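Long-range contacts in Aureochrome1 (Vaucheria frigida, PDB 3UE6), which senses blue light through an FMN-binding LOV domain of the PAS fold and probably relays the signal to gene transcription: residues T51-P56 with G137-Y142; F128-R133 with N141-Q146. All blocks are in the same frame, centred on the assembly; numbering follows the deposited sequence.

Interaction 1. Residues T51-P56 with G137-Y142; sequences TDASLP and GNIVNY. With FMN (flavin mononucleotide), chain G.
Thr51 and Tyr142 form an antiparallel hydrogen-bonded pair, Thr51 N donating a hydrogen bond to Tyr142 O at 2.9 Å and Tyr142 N donating one to Thr51 O at 3.2 Å, while Asp52 and Asn141 follow as a non-hydrogen-bonded pair. Here strand 48-52 lies against strand 139-145 in the middle of the PAS-fold sheet, and the pairing ends as Ala53 N reaches Val140 O at 3.2 Å. The Asn141 amide adds a side-chain bond at the end of the ladder: with chi1 at -75° its CG lies beside its own backbone N, and ND2 meets Thr51 O at 2.9 Å along a nearly straight bond (174°). This carbonyl oxygen is thus gripped from opposite faces of its plane by ND2 and Tyr142 N. A carboxamide suits the place, since its N-H can point at an oxygen that already accepts one backbone N-H.

Thr51 and Tyr142 leave the sheet on the flavin side. The small methyl CG2 of Thr51 rests 3.5 Å from FMN C7M, and Tyr142 CB lies 3.7 Å from the same methyl, while the tyrosine ring continues past the flavin. Compact Ala53 places CB at the edge of that ring, 4.1 Å from Tyr142 CE2. Where the strand ends, a type I turn runs from Asp52 to Leu55, and Asp52 OD1 adds an Asx turn by accepting from Ser54 N at 3.0 Å; Ser54 OG meets the same oxygen from the same face of the carboxylate.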
loop_
_atom_site.group_PDB
_atom_site.type_symbol
_atom_site.label_atom_id
_atom_site.label_comp_id
_atom_site.label_asym_id
_atom_site.label_seq_id
_atom_site.Cartn_x
_atom_site.Cartn_y
_atom_site.Cartn_z
ATOM N N THR A 51 6.900 -4.696 -1.504
ATOM C CA THR A 51 7.868 -5.758 -1.258
ATOM C C THR A 51 7.590 -6.440 0.072
ATOM O O THR A 51 6.967 -5.857 0.957
ATOM C CB THR A 51 9.304 -5.222 -1.264
ATOM O OG1 THR A 51 9.497 -4.368 -0.130
ATOM C CG2 THR A 51 9.574 -4.449 -2.542
ATOM N N ASP A 52 8.053 -7.678 0.199
ATOM C CA ASP A 52 7.938 -8.418 1.446
ATOM C C ASP A 52 9.299 -8.485 2.124
ATOM O O ASP A 52 10.199 -9.183 1.655
ATOM C CB ASP A 52 7.415 -9.829 1.180
ATOM C CG ASP A 52 6.949 -10.527 2.440
ATOM O OD1 ASP A 52 7.500 -10.239 3.524
ATOM O OD2 ASP A 52 6.026 -11.363 2.342
ATOM N N ALA A 53 9.449 -7.758 3.226
ATOM C CA ALA A 53 10.732 -7.692 3.918
ATOM C C ALA A 53 11.101 -8.997 4.630
ATOM O O ALA A 53 12.277 -9.259 4.878
ATOM C CB ALA A 53 10.743 -6.528 4.901
ATOM N N SER A 54 10.098 -9.810 4.954
ATOM C CA SER A 54 10.327 -11.060 5.679
ATOM C C SER A 54 10.906 -12.126 4.761
ATOM O O SER A 54 11.480 -13.115 5.219
ATOM C CB SER A 54 9.024 -11.571 6.300
ATOM O OG SER A 54 8.128 -12.040 5.303
ATOM N N LEU A 55 10.733 -11.918 3.461
ATOM C CA LEU A 55 11.241 -12.836 2.457
ATOM C C LEU A 55 12.654 -12.440 2.057
ATOM O O LEU A 55 12.998 -11.261 2.070
ATOM C CB LEU A 55 10.316 -12.866 1.241
ATOM C CG LEU A 55 9.006 -13.627 1.448
ATOM C CD1 LEU A 55 8.136 -13.598 0.195
ATOM C CD2 LEU A 55 9.288 -15.061 1.879
ATOM N N PRO A 56 13.482 -13.435 1.707
ATOM C CA PRO A 56 14.897 -13.229 1.370
ATOM C C PRO A 56 15.112 -12.155 0.304
ATOM O O PRO A 56 14.622 -12.300 -0.815
ATOM C CB PRO A 56 15.325 -14.600 0.834
ATOM C CG PRO A 56 14.415 -15.565 1.511
ATOM C CD PRO A 56 13.100 -14.858 1.645
ATOM N N GLY A 137 6.857 -3.051 15.898
ATOM C CA GLY A 137 7.841 -2.139 15.330
ATOM C C GLY A 137 8.771 -2.709 14.277
ATOM O O GLY A 137 9.720 -2.051 13.847
ATOM N N ASN A 138 8.496 -3.934 13.854
ATOM C CA ASN A 138 9.324 -4.600 12.862
ATOM C C ASN A 138 8.863 -4.287 11.440
ATOM O O ASN A 138 7.681 -4.416 11.121
ATOM C CB ASN A 138 9.346 -6.107 13.130
ATOM C CG ASN A 138 10.021 -6.449 14.446
ATOM O OD1 ASN A 138 9.430 -7.091 15.317
ATOM N ND2 ASN A 138 11.268 -6.015 14.598
ATOM N N ILE A 139 9.793 -3.850 10.597
ATOM C CA ILE A 139 9.463 -3.554 9.209
ATOM C C ILE A 139 9.111 -4.830 8.461
ATOM O O ILE A 139 9.945 -5.721 8.300
ATOM C CB ILE A 139 10.605 -2.834 8.488
ATOM C CG1 ILE A 139 10.666 -1.378 8.944
ATOM C CG2 ILE A 139 10.392 -2.904 6.981
ATOM C CD1 ILE A 139 11.833 -0.622 8.390
ATOM N N VAL A 140 7.866 -4.909 8.009
ATOM C CA VAL A 140 7.330 -6.150 7.479
ATOM C C VAL A 140 7.074 -6.058 5.975
ATOM O O VAL A 140 7.114 -7.063 5.263
ATOM C CB VAL A 140 6.040 -6.548 8.233
ATOM C CG1 VAL A 140 4.808 -6.086 7.472
ATOM C CG2 VAL A 140 6.006 -8.048 8.466
ATOM N N ASN A 141 6.823 -4.841 5.502
ATOM C CA ASN A 141 6.613 -4.573 4.086
ATOM C C ASN A 141 7.217 -3.237 3.705
ATOM O O ASN A 141 7.445 -2.380 4.559
ATOM C CB ASN A 141 5.122 -4.525 3.755
ATOM C CG ASN A 141 4.481 -5.892 3.718
ATOM O OD1 ASN A 141 3.639 -6.214 4.554
ATOM N ND2 ASN A 141 4.856 -6.698 2.730
ATOM N N TYR A 142 7.457 -3.054 2.413
ATOM C CA TYR A 142 7.866 -1.760 1.894
ATOM C C TYR A 142 6.947 -1.366 0.752
ATOM O O TYR A 142 6.496 -2.221 -0.010
ATOM C CB TYR A 142 9.313 -1.807 1.399
ATOM C CG TYR A 142 10.372 -1.701 2.478
ATOM C CD1 TYR A 142 10.829 -0.461 2.908
ATOM C CD2 TYR A 142 10.929 -2.836 3.048
ATOM C CE1 TYR A 142 11.803 -0.353 3.885
ATOM C CE2 TYR A 142 11.905 -2.742 4.027
ATOM C CZ TYR A 142 12.339 -1.497 4.444
ATOM O OH TYR A 142 13.308 -1.389 5.420
HETATM N N1 FMN G . 15.824 1.072 -6.735
HETATM C C2 FMN G . 15.793 1.689 -7.968
HETATM O O2 FMN G . 16.847 1.947 -8.555
HETATM N N3 FMN G . 14.583 2.018 -8.540
HETATM C C4 FMN G . 13.403 1.732 -7.891
HETATM O O4 FMN G . 12.327 2.023 -8.401
HETATM C C4A FMN G . 13.432 1.108 -6.650
HETATM N N5 FMN G . 12.258 0.810 -5.980
HETATM C C5A FMN G . 12.298 0.193 -4.747
HETATM C C6 FMN G . 11.115 -0.100 -4.084
HETATM C C7 FMN G . 11.140 -0.720 -2.840
HETATM C C7M FMN G . 9.853 -1.034 -2.128
HETATM C C8 FMN G . 12.360 -1.049 -2.261
HETATM C C8M FMN G . 12.382 -1.719 -0.921
HETATM C C9 FMN G . 13.546 -0.755 -2.925
HETATM C C9A FMN G . 13.520 -0.132 -4.172
HETATM N N10 FMN G . 14.692 0.155 -4.853
HETATM C C10 FMN G . 14.651 0.781 -6.076
HETATM C "C1'" FMN G . 16.037 -0.154 -4.268
HETATM C "C2'" FMN G . 16.552 -1.554 -4.560
HETATM O "O2'" FMN G . 15.516 -2.492 -4.412
HETATM C "C3'" FMN G . 17.689 -1.860 -3.591
HETATM O "O3'" FMN G . 17.233 -1.802 -2.257
HETATM C "C4'" FMN G . 18.822 -0.860 -3.796
HETATM O "O4'" FMN G . 19.330 -1.010 -5.102
HETATM C "C5'" FMN G . 19.967 -1.038 -2.803
HETATM O "O5'" FMN G . 20.198 -2.410 -2.566
HETATM P P FMN G . 21.441 -3.191 -3.229
HETATM O O1P FMN G . 21.243 -3.185 -4.727
HETATM O O2P FMN G . 21.475 -4.616 -2.740
HETATM O O3P FMN G . 22.749 -2.519 -2.889
#

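Interaction 2. Residues F128-R133 with N141-Q146. With FMN (flavin mononucleotide), chain G.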
loop_
_atom_site.group_PDB
_atom_site.type_symbol
_atom_site.label_atom_id
_atom_site.label_comp_id
_atom_site.label_asym_id
_atom_site.label_seq_id
_atom_site.Cartn_x
_atom_site.Cartn_y
_atom_site.Cartn_z
ATOM N N PHE A 128 10.321 7.228 -4.110
ATOM C CA PHE A 128 10.104 7.265 -2.666
ATOM C C PHE A 128 9.868 5.863 -2.108
ATOM O O PHE A 128 9.221 5.029 -2.746
ATOM C CB PHE A 128 8.933 8.186 -2.306
ATOM C CG PHE A 128 8.557 8.159 -0.835
ATOM C CD1 PHE A 128 9.237 8.942 0.089
ATOM C CD2 PHE A 128 7.507 7.371 -0.385
ATOM C CE1 PHE A 128 8.888 8.925 1.437
ATOM C CE2 PHE A 128 7.156 7.351 0.957
ATOM C CZ PHE A 128 7.845 8.126 1.869
ATOM N N VAL A 129 10.397 5.614 -0.914
ATOM C CA VAL A 129 10.244 4.321 -0.258
ATOM C C VAL A 129 9.847 4.494 1.214
ATOM O O VAL A 129 10.331 5.398 1.899
ATOM C CB VAL A 129 11.537 3.472 -0.374
ATOM C CG1 VAL A 129 12.745 4.231 0.157
ATOM C CG2 VAL A 129 11.375 2.148 0.347
ATOM N N ALA A 130 8.945 3.639 1.689
ATOM C CA ALA A 130 8.492 3.692 3.078
ATOM C C ALA A 130 8.297 2.303 3.668
ATOM O O ALA A 130 7.632 1.452 3.074
ATOM C CB ALA A 130 7.206 4.505 3.196
ATOM N N GLY A 131 8.886 2.082 4.840
ATOM C CA GLY A 131 8.745 0.820 5.542
ATOM C C GLY A 131 7.445 0.743 6.326
ATOM O O GLY A 131 6.992 1.726 6.916
ATOM N N LEU A 132 6.834 -0.435 6.323
ATOM C CA LEU A 132 5.620 -0.671 7.085
ATOM C C LEU A 132 5.934 -1.616 8.240
ATOM O O LEU A 132 6.521 -2.675 8.032
ATOM C CB LEU A 132 4.539 -1.247 6.173
ATOM C CG LEU A 132 4.370 -0.462 4.872
ATOM C CD1 LEU A 132 3.419 -1.166 3.911
ATOM C CD2 LEU A 132 3.901 0.955 5.169
ATOM N N ARG A 133 5.546 -1.233 9.454
ATOM C CA ARG A 133 5.909 -1.997 10.645
ATOM C C ARG A 133 4.695 -2.636 11.293
ATOM O O ARG A 133 3.578 -2.140 11.156
ATOM C CB ARG A 133 6.613 -1.096 11.657
ATOM C CG ARG A 133 7.895 -0.480 11.141
ATOM C CD ARG A 133 8.261 0.760 11.921
ATOM N NE ARG A 133 9.379 1.472 11.312
ATOM C CZ ARG A 133 10.657 1.193 11.542
ATOM N NH1 ARG A 133 10.988 0.209 12.370
ATOM N NH2 ARG A 133 11.607 1.897 10.942
ATOM N N ASN A 141 6.823 -4.841 5.502
ATOM C CA ASN A 141 6.613 -4.573 4.086
ATOM C C ASN A 141 7.217 -3.237 3.705
ATOM O O ASN A 141 7.445 -2.380 4.559
ATOM C CB ASN A 141 5.122 -4.525 3.755
ATOM C CG ASN A 141 4.481 -5.892 3.718
ATOM O OD1 ASN A 141 3.639 -6.214 4.554
ATOM N ND2 ASN A 141 4.856 -6.698 2.730
ATOM N N TYR A 142 7.457 -3.054 2.413
ATOM C CA TYR A 142 7.866 -1.760 1.894
ATOM C C TYR A 142 6.947 -1.366 0.752
ATOM O O TYR A 142 6.496 -2.221 -0.010
ATOM C CB TYR A 142 9.313 -1.807 1.399
ATOM C CG TYR A 142 10.372 -1.701 2.478
ATOM C CD1 TYR A 142 10.829 -0.461 2.908
ATOM C CD2 TYR A 142 10.929 -2.836 3.048
ATOM C CE1 TYR A 142 11.803 -0.353 3.885
ATOM C CE2 TYR A 142 11.905 -2.742 4.027
ATOM C CZ TYR A 142 12.339 -1.497 4.444
ATOM O OH TYR A 142 13.308 -1.389 5.420
ATOM N N VAL A 143 6.660 -0.076 0.641
ATOM C CA VAL A 143 5.957 0.439 -0.523
ATOM C C VAL A 143 6.883 1.381 -1.291
ATOM O O VAL A 143 7.428 2.327 -0.725
ATOM C CB VAL A 143 4.631 1.142 -0.139
ATOM C CG1 VAL A 143 4.859 2.187 0.950
ATOM C CG2 VAL A 143 3.972 1.761 -1.366
ATOM N N GLY A 144 7.094 1.091 -2.570
ATOM C CA GLY A 144 7.929 1.928 -3.413
ATOM C C GLY A 144 7.081 2.717 -4.390
ATOM O O GLY A 144 6.139 2.184 -4.973
ATOM N N VAL A 145 7.409 3.992 -4.569
ATOM C CA VAL A 145 6.678 4.839 -5.505
ATOM C C VAL A 145 7.621 5.446 -6.538
ATOM O O VAL A 145 8.555 6.170 -6.191
ATOM C CB VAL A 145 5.923 5.969 -4.783
ATOM C CG1 VAL A 145 5.228 6.864 -5.795
ATOM C CG2 VAL A 145 4.924 5.391 -3.797
ATOM N N GLN A 146 7.371 5.150 -7.808
ATOM C CA GLN A 146 8.209 5.650 -8.891
ATOM C C GLN A 146 7.509 6.767 -9.656
ATOM O O GLN A 146 6.281 6.826 -9.705
ATOM C CB GLN A 146 8.585 4.516 -9.849
ATOM C CG GLN A 146 9.369 3.387 -9.208
ATOM C CD GLN A 146 8.513 2.510 -8.314
ATOM O OE1 GLN A 146 7.288 2.473 -8.447
ATOM N NE2 GLN A 146 9.156 1.798 -7.396
HETATM N N1 FMN G . 15.824 1.072 -6.735
HETATM C C2 FMN G . 15.793 1.689 -7.968
HETATM O O2 FMN G . 16.847 1.947 -8.555
HETATM N N3 FMN G . 14.583 2.018 -8.540
HETATM C C4 FMN G . 13.403 1.732 -7.891
HETATM O O4 FMN G . 12.327 2.023 -8.401
HETATM C C4A FMN G . 13.432 1.108 -6.650
HETATM N N5 FMN G . 12.258 0.810 -5.980
HETATM C C5A FMN G . 12.298 0.193 -4.747
HETATM C C6 FMN G . 11.115 -0.100 -4.084
HETATM C C7 FMN G . 11.140 -0.720 -2.840
HETATM C C7M FMN G . 9.853 -1.034 -2.128
HETATM C C8 FMN G . 12.360 -1.049 -2.261
HETATM C C8M FMN G . 12.382 -1.719 -0.921
HETATM C C9 FMN G . 13.546 -0.755 -2.925
HETATM C C9A FMN G . 13.520 -0.132 -4.172
HETATM N N10 FMN G . 14.692 0.155 -4.853
HETATM C C10 FMN G . 14.651 0.781 -6.076
HETATM C "C1'" FMN G . 16.037 -0.154 -4.268
HETATM C "C2'" FMN G . 16.552 -1.554 -4.560
HETATM O "O2'" FMN G . 15.516 -2.492 -4.412
HETATM C "C3'" FMN G . 17.689 -1.860 -3.591
HETATM O "O3'" FMN G . 17.233 -1.802 -2.257
HETATM C "C4'" FMN G . 18.822 -0.860 -3.796
HETATM O "O4'" FMN G . 19.330 -1.010 -5.102
HETATM C "C5'" FMN G . 19.967 -1.038 -2.803
HETATM O "O5'" FMN G . 20.198 -2.410 -2.566
HETATM P P FMN G . 21.441 -3.191 -3.229
HETATM O O1P FMN G . 21.243 -3.185 -4.727
HETATM O O2P FMN G . 21.475 -4.616 -2.740
HETATM O O3P FMN G . 22.749 -2.519 -2.889
#
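Five successive antiparallel pairs, from Phe128 with Val145 to Leu132 with Asn141, join strands 122-133 and 139-145 into a hairpin; the axes of 128-133 and 141-145 approach to 4.6 Å, with 155° between their N-to-C directions. Phe128 and Val145 exchange two backbone hydrogen bonds; Ala130 and Val143 exchange two more, and Leu132 N donates to Asn141 O.

Leu132 can be followed outward from the backbone. Its CB sits 3.5 Å from Asn141 O, the oxygen that its own N-H also meets, and CG remains near that oxygen. A chi1 of -49° sets CG beside the backbone N and so carries the branch across the neighbouring strand, where CD1 touches Asn141 CB at 3.8 Å. CD2 turns to Val143 CG1, a looser approach of 4.5 Å. Val143 CG1 also packs on Ala130 CB. These apolar groups suit a sheet face covered by helix 36-43, whose Leu37 touches both Leu132 and Val143.

The flavin face holds Val129, Gly131, Tyr142 and Gly144. Val129 CG2 approaches Tyr142 CD1 at 3.7 Å, and the same ring atom lies 3.6 Å from Gly131 CA; with no side chain there, the tyrosine ring can lie obliquely close to the backbone. Gly144 likewise leaves its place on this face to the isoalloxazine, its N lying 3.5 Å from FMN C7M. Gln146 bends at chi2 (73°) to bring NE2 to FMN O4 in a weak hydrogen bond of 3.3 Å, with N5 also nearby. A glutamine at the flavin edge, just past the end of the last strand in chain order, is typical of LOV domains, in which it is thought to reorient when light modifies the flavin.

How the interactions relate
From the N terminus, the chain first lays down 51-56 and then passes through strand 60-63, the helices and the two long strands 109-116 and 122-133 before 137-142 returns to it, so interaction 1 closes a loop of 80 residues. Interaction 2 closes a much shorter one: 128-133 lies inside the large loop, seven residues intervene, and 141-146 overlaps its end and runs past it. Strand 139-145 thus lies between strand 48-52 and its hairpin partner 122-133 in the sheet. The two contacts meet at a classic beta bulge, where Val140 and Asn141 both face Leu132; Val140 N lies 2.6 Å from Leu132 O, a probable hydrogen bond. Together they join three adjacent strands beside the flavin.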